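Dihydrodipicolinate synthase (Rhodopseudomonas palustris, PDB 3DZ1) probably acts as a 4-hydroxy-tetrahydrodipicolinate synthase of the DapA family, a TIM-barrel lyase linked to lysine biosynthesis. Local coordinates at residues A[20-26]-A[276-281]; A[107-111]-A[123-127]. All coordinates share one frame; numbering follows the deposited sequence.

Overall arrangement
From the N terminus, the chain runs through strand 11-15 into the loop holding 20-26, whose partner 276-281 follows 250 residues later. Interaction 1 therefore closes a very large loop, joining the first beta-alpha connection of the eight-stranded parallel barrel to the loop between helices 260-271 and 289-301. Interaction 2 is nested within that span: strand 105-108 ends in 107-111 and, only 12 residues on, meets 123-127 of helix 117-131, a local beta-alpha closure. The centres of interactions 1 and 2 lie about 31 Å apart; their nearest atoms are about 16 Å apart, so the contacts do not touch. One ties the C-terminal helical part to the barrel, the other packs a helix on its strand.

Interaction 1. Residues A[20-26]-A[276-281]; sequences FHDDGKI and SSSAQR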
loop_
_atom_site.group_PDB
_atom_site.type_symbol
_atom_site.label_atom_id
_atom_site.label_comp_id
_atom_site.label_asym_id
_atom_site.label_seq_id
_atom_site.Cartn_x
_atom_site.Cartn_y
_atom_site.Cartn_z
ATOM N N PHE A 20 -24.570 -4.589 20.196
ATOM C CA PHE A 20 -25.668 -4.736 19.241
ATOM C C PHE A 20 -26.460 -6.004 19.537
ATOM O O PHE A 20 -25.943 -6.957 20.123
ATOM C CB PHE A 20 -25.156 -4.887 17.803
ATOM C CG PHE A 20 -24.433 -3.692 17.267
ATOM C CD1 PHE A 20 -25.076 -2.466 17.141
ATOM C CD2 PHE A 20 -23.114 -3.806 16.838
ATOM C CE1 PHE A 20 -24.415 -1.372 16.590
ATOM C CE2 PHE A 20 -22.448 -2.720 16.288
ATOM C CZ PHE A 20 -23.100 -1.501 16.162
ATOM N N HIS A 21 -27.720 -6.006 19.125
ATOM C CA HIS A 21 -28.545 -7.192 19.261
ATOM C C HIS A 21 -28.379 -7.842 17.887
ATOM O O HIS A 21 -27.711 -7.285 17.017
ATOM C CB HIS A 21 -30.005 -6.820 19.525
ATOM C CG HIS A 21 -30.254 -6.315 20.913
ATOM N ND1 HIS A 21 -29.977 -7.064 22.037
ATOM C CD2 HIS A 21 -30.761 -5.141 21.359
ATOM C CE1 HIS A 21 -30.305 -6.373 23.116
ATOM N NE2 HIS A 21 -30.784 -5.204 22.731
ATOM N N ASP A 22 -28.978 -9.004 17.680
ATOM C CA ASP A 22 -28.840 -9.702 16.406
ATOM C C ASP A 22 -29.392 -8.951 15.190
ATOM O O ASP A 22 -28.860 -9.074 14.084
ATOM C CB ASP A 22 -29.485 -11.077 16.534
ATOM C CG ASP A 22 -28.939 -11.853 17.722
ATOM O OD1 ASP A 22 -27.799 -12.361 17.632
ATOM O OD2 ASP A 22 -29.645 -11.936 18.749
ATOM N N ASP A 23 -30.447 -8.167 15.390
ATOM C CA ASP A 23 -31.033 -7.403 14.294
ATOM C C ASP A 23 -30.140 -6.212 13.939
ATOM O O ASP A 23 -30.398 -5.489 12.971
ATOM C CB ASP A 23 -32.431 -6.911 14.681
ATOM C CG ASP A 23 -32.450 -6.207 16.025
ATOM O OD1 ASP A 23 -31.544 -5.390 16.277
ATOM O OD2 ASP A 23 -33.373 -6.462 16.829
ATOM N N GLY A 24 -29.088 -6.010 14.730
ATOM C CA GLY A 24 -28.171 -4.914 14.475
ATOM C C GLY A 24 -28.484 -3.627 15.213
ATOM O O GLY A 24 -27.753 -2.642 15.081
ATOM N N LYS A 25 -29.561 -3.615 15.993
ATOM C CA LYS A 25 -29.919 -2.411 16.735
ATOM C C LYS A 25 -29.039 -2.272 17.965
ATOM O O LYS A 25 -28.654 -3.265 18.592
ATOM C CB LYS A 25 -31.391 -2.437 17.162
ATOM C CG LYS A 25 -31.674 -3.398 18.283
ATOM C CD LYS A 25 -33.153 -3.565 18.510
ATOM C CE LYS A 25 -33.386 -4.664 19.516
ATOM N NZ LYS A 25 -34.820 -4.918 19.740
ATOM N N ILE A 26 -28.727 -1.027 18.302
ATOM C CA ILE A 26 -27.891 -0.725 19.454
ATOM C C ILE A 26 -28.528 -1.236 20.746
ATOM O O ILE A 26 -29.718 -1.021 20.994
ATOM C CB ILE A 26 -27.656 0.793 19.550
ATOM C CG1 ILE A 26 -27.025 1.293 18.245
ATOM C CG2 ILE A 26 -26.763 1.113 20.738
ATOM C CD1 ILE A 26 -26.963 2.794 18.121
ATOM N N SER A 276 -25.603 -8.743 25.942
ATOM C CA SER A 276 -26.758 -9.618 25.756
ATOM C C SER A 276 -26.506 -10.469 24.522
ATOM O O SER A 276 -26.872 -11.645 24.472
ATOM C CB SER A 276 -28.037 -8.802 25.534
ATOM O OG SER A 276 -28.416 -8.109 26.704
ATOM N N SER A 277 -25.884 -9.851 23.521
ATOM C CA SER A 277 -25.557 -10.518 22.270
ATOM C C SER A 277 -24.141 -10.166 21.834
ATOM O O SER A 277 -23.652 -9.071 22.111
ATOM C CB SER A 277 -26.537 -10.101 21.171
ATOM O OG SER A 277 -26.108 -10.585 19.908
ATOM N N SER A 278 -23.494 -11.102 21.147
ATOM C CA SER A 278 -22.133 -10.910 20.659
ATOM C C SER A 278 -22.158 -10.407 19.219
ATOM O O SER A 278 -21.127 -10.322 18.562
ATOM C CB SER A 278 -21.368 -12.232 20.719
ATOM O OG SER A 278 -22.017 -13.223 19.937
ATOM N N ALA A 279 -23.346 -10.061 18.744
ATOM C CA ALA A 279 -23.532 -9.589 17.376
ATOM C C ALA A 279 -22.750 -8.337 16.976
ATOM O O ALA A 279 -22.498 -7.444 17.790
ATOM C CB ALA A 279 -25.021 -9.360 17.119
ATOM N N GLN A 280 -22.363 -8.307 15.704
ATOM C CA GLN A 280 -21.665 -7.176 15.103
ATOM C C GLN A 280 -22.528 -6.817 13.903
ATOM O O GLN A 280 -23.386 -7.603 13.498
ATOM C CB GLN A 280 -20.291 -7.574 14.569
ATOM C CG GLN A 280 -19.413 -8.350 15.509
ATOM C CD GLN A 280 -18.179 -8.879 14.809
ATOM O OE1 GLN A 280 -17.548 -9.823 15.275
ATOM N NE2 GLN A 280 -17.825 -8.264 13.684
ATOM N N ARG A 281 -22.310 -5.641 13.332
ATOM C CA ARG A 281 -23.059 -5.244 12.151
ATOM C C ARG A 281 -22.222 -5.639 10.939
ATOM O O ARG A 281 -21.009 -5.807 11.050
ATOM C CB ARG A 281 -23.295 -3.736 12.144
ATOM C CG ARG A 281 -24.365 -3.268 13.105
ATOM C CD ARG A 281 -24.726 -1.823 12.818
ATOM N NE ARG A 281 -25.885 -1.384 13.581
ATOM C CZ ARG A 281 -26.427 -0.176 13.478
ATOM N NH1 ARG A 281 -25.909 0.711 12.641
ATOM N NH2 ARG A 281 -27.484 0.143 14.210
HETATM O O HOH W 1 -22.790 -6.903 20.476
HETATM O O HOH W 2 -27.731 -13.164 20.538
#
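R281 lays its aliphatic stem over one face of the F20 ring while its guanidinium grips the carbonyl of G24. The packing on the ring is a CH-pi contact: R281 CG stands 3.7 Å from the centroid of the F20 ring, 11° off the ring normal. From there the chain runs extended past the ring, bringing R281 NE within 3.3 Å of F20 CE1, with ring and guanidinium planes only 20° apart.

The hydrogen bonds are side-on, two nitrogens to one oxygen. R281 NE donates to G24 O over 2.7 Å in the carbonyl plane, and R281 NH2 reaches the same G24 O at 2.9 Å with a more bent N-H...O angle of 135°. Since G24 O lies close to the guanidinium plane, the pair of bonds fixes the rotation of that group; a salt bridge from NH2 to E62 adds a further hold.

Van der Waals packing continues along the type I turn H21 to G24, where the methyl CB of A279 rests against the backbone, 3.4 Å from H21 O. S277 places its OG anti to the backbone N, where it accepts from A279 N in an ST turn and joins a water that donates to D22 OD2. A second water accepts from F20 N and lies within hydrogen-bonding distance of S277 O and A279 O, probably sharing its protons among the acceptors around it, and so bridges the two backbones.

The contact lies at the surface, between the loop that precedes helix 28-40 and the one that follows helix 260-271. K266 of the latter helix touches F20 and hydrogen-bonds A279 O, while I26 packs on helix 60-73.

Interaction 2. Residues A[107-111]-A[123-127]; sequences MIAPP and YFRQA
P111 presses its CD onto the Y123 ring, 3.5 Å from the centroid and 9° off the normal, a CH-pi contact almost exactly over the centre of one face. Y123 has CG anti to its own N (chi1 177°), which directs the ring from the helix toward the loop that leaves the strand.

The tight part continues at F124, whose ring tip touches I108 and P110 together. I108 CG2 meets F124 CE1 at 3.7 Å from the edge, near the ring plane, the two side chains running alongside one another from opposing ends. P110 CB approaches F124 CZ at the same 3.7 Å, obliquely, and P110 CD lies at the ring edge. The two aromatic rings also pack on each other, Y123 CD2 standing 3.9 Å above the F124 plane.

The looser part lies at A127, whose CB is 4.3 Å from I108 CD1. On the solvent side, P111 is the one touching residue that is partly exposed, although its CD is packed tightly. No direct hydrogen bond joins the segments; instead one water donates to A109 O at 2.6 Å and is hydrogen-bonded to Y123 OH at 2.9 Å, linking the loop carbonyl to the phenol. Q126 packs on P283 of a second subunit.

This is the strand-to-helix packing of one beta-alpha-beta unit of the barrel, strand 105-108, helix 117-131 and strand 137-141. The F124 ring meets W137 of the next strand and also touches helix 152-161, while Y123 and A127 lean on F88 of helix 88-101.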
loop_
_atom_site.group_PDB
_atom_site.type_symbol
_atom_site.label_atom_id
_atom_site.label_comp_id
_atom_site.label_asym_id
_atom_site.label_seq_id
_atom_site.Cartn_x
_atom_site.Cartn_y
_atom_site.Cartn_z
HETATM N N MSE A 107 -10.285 11.429 20.317
HETATM C CA MSE A 107 -9.111 10.778 19.746
HETATM C C MSE A 107 -9.075 11.003 18.241
HETATM O O MSE A 107 -10.107 10.936 17.567
HETATM C CB MSE A 107 -9.125 9.276 20.054
HETATM C CG MSE A 107 -7.876 8.538 19.569
HETATM SE SE MSE A 107 -7.784 6.668 20.139
HETATM C CE MSE A 107 -9.102 5.918 18.944
ATOM N N ILE A 108 -7.886 11.281 17.716
ATOM C CA ILE A 108 -7.736 11.521 16.288
ATOM C C ILE A 108 -6.617 10.688 15.685
ATOM O O ILE A 108 -5.468 10.734 16.142
ATOM C CB ILE A 108 -7.437 13.013 15.986
ATOM C CG1 ILE A 108 -8.487 13.906 16.649
ATOM C CG2 ILE A 108 -7.458 13.251 14.476
ATOM C CD1 ILE A 108 -8.184 15.396 16.525
ATOM N N ALA A 109 -6.970 9.918 14.663
ATOM C CA ALA A 109 -6.013 9.085 13.951
ATOM C C ALA A 109 -5.824 9.749 12.595
ATOM O O ALA A 109 -6.722 10.429 12.102
ATOM C CB ALA A 109 -6.560 7.674 13.776
ATOM N N PRO A 110 -4.654 9.568 11.974
ATOM C CA PRO A 110 -4.423 10.187 10.669
ATOM C C PRO A 110 -4.998 9.356 9.528
ATOM O O PRO A 110 -5.170 8.142 9.659
ATOM C CB PRO A 110 -2.904 10.246 10.593
ATOM C CG PRO A 110 -2.520 8.945 11.231
ATOM C CD PRO A 110 -3.437 8.888 12.456
ATOM N N PRO A 111 -5.335 10.005 8.404
ATOM C CA PRO A 111 -5.870 9.235 7.278
ATOM C C PRO A 111 -4.737 8.319 6.806
ATOM O O PRO A 111 -3.563 8.661 6.935
ATOM C CB PRO A 111 -6.232 10.316 6.256
ATOM C CG PRO A 111 -5.341 11.473 6.626
ATOM C CD PRO A 111 -5.397 11.449 8.131
ATOM N N TYR A 123 -1.671 17.843 8.660
ATOM C CA TYR A 123 -2.991 17.275 8.891
ATOM C C TYR A 123 -3.504 17.572 10.294
ATOM O O TYR A 123 -4.640 18.019 10.475
ATOM C CB TYR A 123 -2.987 15.759 8.694
ATOM C CG TYR A 123 -4.334 15.159 9.007
ATOM C CD1 TYR A 123 -5.391 15.279 8.109
ATOM C CD2 TYR A 123 -4.582 14.561 10.243
ATOM C CE1 TYR A 123 -6.668 14.826 8.433
ATOM C CE2 TYR A 123 -5.859 14.105 10.579
ATOM C CZ TYR A 123 -6.896 14.244 9.670
ATOM O OH TYR A 123 -8.164 13.819 9.997
ATOM N N PHE A 124 -2.671 17.316 11.292
ATOM C CA PHE A 124 -3.093 17.544 12.658
ATOM C C PHE A 124 -3.320 19.003 13.015
ATOM O O PHE A 124 -4.147 19.303 13.872
ATOM C CB PHE A 124 -2.130 16.842 13.615
ATOM C CG PHE A 124 -2.319 15.352 13.628
ATOM C CD1 PHE A 124 -3.493 14.802 14.134
ATOM C CD2 PHE A 124 -1.382 14.506 13.047
ATOM C CE1 PHE A 124 -3.737 13.435 14.054
ATOM C CE2 PHE A 124 -1.614 13.138 12.961
ATOM C CZ PHE A 124 -2.796 12.603 13.465
ATOM N N ARG A 125 -2.619 19.914 12.347
ATOM C CA ARG A 125 -2.841 21.333 12.607
ATOM C C ARG A 125 -4.222 21.673 12.039
ATOM O O ARG A 125 -4.956 22.484 12.599
ATOM C CB ARG A 125 -1.770 22.199 11.934
ATOM C CG ARG A 125 -0.378 22.048 12.531
ATOM C CD ARG A 125 0.487 23.272 12.249
ATOM N NE ARG A 125 0.618 23.560 10.822
ATOM C CZ ARG A 125 1.458 22.937 9.998
ATOM N NH1 ARG A 125 2.262 21.982 10.450
ATOM N NH2 ARG A 125 1.491 23.271 8.715
ATOM N N GLN A 126 -4.576 21.044 10.923
ATOM C CA GLN A 126 -5.880 21.290 10.314
ATOM C C GLN A 126 -6.956 20.621 11.160
ATOM O O GLN A 126 -8.063 21.145 11.308
ATOM C CB GLN A 126 -5.932 20.729 8.892
ATOM C CG GLN A 126 -4.878 21.286 7.959
ATOM C CD GLN A 126 -4.946 20.658 6.585
ATOM O OE1 GLN A 126 -5.116 19.446 6.456
ATOM N NE2 GLN A 126 -4.798 21.477 5.552
ATOM N N ALA A 127 -6.618 19.459 11.714
ATOM C CA ALA A 127 -7.542 18.700 12.549
ATOM C C ALA A 127 -7.899 19.465 13.820
ATOM O O ALA A 127 -9.068 19.539 14.192
ATOM C CB ALA A 127 -6.934 17.341 12.901
HETATM O O HOH W 3 -8.967 11.233 10.976
#